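Local structure of dipicolinate synthase subunit A (Bacillus halodurans, 3D4O) at residues V8-G13 / V34-L39. The protein probably forms, as subunit A, part of the dipicolinate synthase that makes dipicolinic acid, and carries two Rossmann-like domains of the kind that bind NAD(P). Numbering follows the deposited sequence.
Sequences VVIIGG and VGFDQL
Val34 is gripped through both polar atoms of its backbone by strand 7-11 and the glycine after it. Its N donates to Ile10 O at 2.9 Å, and its O accepts from Gly12 N at 2.9 Å in a nearly straight bond (178° at the hydrogen). The two bonds flank Ile11, which pairs with Val34 as a parallel bridge and adds a CA-H...O contact to Val34 O. On the face carrying Ile11 and Val34 the side chains meet too: Ile11 CG2 lies 4.3 Å from Val34 CB, and Val34 CG2 reaches back to Val9 CG2 at 4.1 Å. Past the bridge, the ring of Phe36 comes up to the backbone of Gly12 with its edge. With CG anti to the carbonyl carbon (chi1 -66°), the ring is carried back to the first strand, so that CZ meets Gly12 O at 3.4 Å and CE1 sits 4.3 Å from Ile10 CG2. Gly35 turns the chain between Val34 and the ring. Farther out, the rings of Phe36 and Phe79 meet with their planes at about 20°. A serine in place of Phe36 would probably leave a gap beside Ile10 and Gly12 O and strip Phe79 of its ring partner. Ile21 of helix 15-26 packs against Ile10 and Phe36. The bridge ties strands 7-11 and 30-34 of this parallel, Rossmann-like sheet together at their C-terminal ends, with strand 61-63 on the other side of 7-11.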
loop_
_atom_site.group_PDB
_atom_site.type_symbol
_atom_site.label_atom_id
_atom_site.label_comp_id
_atom_site.label_asym_id
_atom_site.label_seq_id
_atom_site.Cartn_x
_atom_site.Cartn_y
_atom_site.Cartn_z
ATOM N N VAL C 8 -11.870 -13.905 32.767
ATOM C CA VAL C 8 -10.711 -13.890 31.883
ATOM C C VAL C 8 -9.864 -12.627 32.061
ATOM O O VAL C 8 -10.356 -11.537 32.342
ATOM C CB VAL C 8 -11.086 -14.074 30.354
ATOM C CG1 VAL C 8 -12.226 -15.079 30.182
ATOM C CG2 VAL C 8 -11.472 -12.766 29.705
ATOM N N VAL C 9 -8.561 -12.826 31.938
ATOM C CA VAL C 9 -7.624 -11.723 31.963
ATOM C C VAL C 9 -7.107 -11.576 30.543
ATOM O O VAL C 9 -6.678 -12.538 29.904
ATOM C CB VAL C 9 -6.470 -11.894 32.984
ATOM C CG1 VAL C 9 -5.623 -13.103 32.679
ATOM C CG2 VAL C 9 -5.593 -10.639 33.012
ATOM N N ILE C 10 -7.243 -10.349 30.070
ATOM C CA ILE C 10 -6.806 -9.917 28.767
ATOM C C ILE C 10 -5.634 -9.001 29.001
ATOM O O ILE C 10 -5.760 -7.938 29.589
ATOM C CB ILE C 10 -7.932 -9.177 28.003
ATOM C CG1 ILE C 10 -9.148 -10.093 27.791
ATOM C CG2 ILE C 10 -7.452 -8.681 26.646
ATOM C CD1 ILE C 10 -10.205 -9.534 26.805
ATOM N N ILE C 11 -4.490 -9.437 28.503
ATOM C CA ILE C 11 -3.212 -8.766 28.724
ATOM C C ILE C 11 -2.622 -8.333 27.413
ATOM O O ILE C 11 -2.254 -9.155 26.579
ATOM C CB ILE C 11 -2.230 -9.712 29.432
ATOM C CG1 ILE C 11 -2.893 -10.297 30.691
ATOM C CG2 ILE C 11 -0.939 -8.979 29.832
ATOM C CD1 ILE C 11 -2.007 -11.258 31.464
ATOM N N GLY C 12 -2.558 -7.027 27.249
ATOM C CA GLY C 12 -2.038 -6.406 26.036
ATOM C C GLY C 12 -2.724 -6.734 24.730
ATOM O O GLY C 12 -3.781 -7.376 24.646
ATOM N N GLY C 13 -2.055 -6.257 23.700
ATOM C CA GLY C 13 -2.448 -6.488 22.315
ATOM C C GLY C 13 -2.478 -5.242 21.483
ATOM O O GLY C 13 -1.799 -4.247 21.752
ATOM N N VAL C 34 -5.457 -5.669 31.414
ATOM C CA VAL C 34 -4.096 -5.168 31.660
ATOM C C VAL C 34 -3.446 -4.639 30.394
ATOM O O VAL C 34 -3.452 -5.296 29.342
ATOM C CB VAL C 34 -3.195 -6.276 32.292
ATOM C CG1 VAL C 34 -1.835 -5.727 32.674
ATOM C CG2 VAL C 34 -3.867 -6.905 33.482
ATOM N N GLY C 35 -2.927 -3.417 30.502
ATOM C CA GLY C 35 -2.191 -2.774 29.404
ATOM C C GLY C 35 -2.997 -1.827 28.548
ATOM O O GLY C 35 -2.546 -1.381 27.486
ATOM N N PHE C 36 -4.173 -1.470 29.037
ATOM C CA PHE C 36 -5.076 -0.592 28.277
ATOM C C PHE C 36 -5.409 0.718 28.988
ATOM O O PHE C 36 -6.498 1.261 28.861
ATOM C CB PHE C 36 -6.360 -1.357 27.953
ATOM C CG PHE C 36 -6.160 -2.520 27.011
ATOM C CD1 PHE C 36 -5.690 -3.747 27.478
ATOM C CD2 PHE C 36 -6.469 -2.395 25.675
ATOM C CE1 PHE C 36 -5.517 -4.820 26.624
ATOM C CE2 PHE C 36 -6.296 -3.478 24.808
ATOM C CZ PHE C 36 -5.820 -4.693 25.292
ATOM N N ASP C 37 -4.447 1.237 29.731
ATOM C CA ASP C 37 -4.677 2.469 30.482
ATOM C C ASP C 37 -4.986 3.643 29.565
ATOM O O ASP C 37 -5.714 4.562 29.952
ATOM C CB ASP C 37 -3.535 2.780 31.450
ATOM C CG ASP C 37 -2.197 2.633 30.822
ATOM O OD1 ASP C 37 -1.838 3.478 29.992
ATOM O OD2 ASP C 37 -1.506 1.660 31.159
ATOM N N GLN C 38 -4.495 3.580 28.330
ATOM C CA GLN C 38 -4.761 4.659 27.361
ATOM C C GLN C 38 -6.130 4.530 26.714
ATOM O O GLN C 38 -6.617 5.460 26.093
ATOM C CB GLN C 38 -3.697 4.716 26.276
ATOM C CG GLN C 38 -2.349 5.118 26.813
ATOM C CD GLN C 38 -1.255 5.032 25.769
ATOM O OE1 GLN C 38 -0.088 5.222 26.080
ATOM N NE2 GLN C 38 -1.628 4.732 24.530
ATOM N N LEU C 39 -6.735 3.366 26.870
ATOM C CA LEU C 39 -8.065 3.100 26.306
ATOM C C LEU C 39 -9.098 3.908 27.077
ATOM O O LEU C 39 -9.451 3.621 28.208
ATOM C CB LEU C 39 -8.404 1.607 26.332
ATOM C CG LEU C 39 -9.716 1.217 25.665
ATOM C CD1 LEU C 39 -9.686 1.642 24.199
ATOM C CD2 LEU C 39 -9.968 -0.284 25.804
#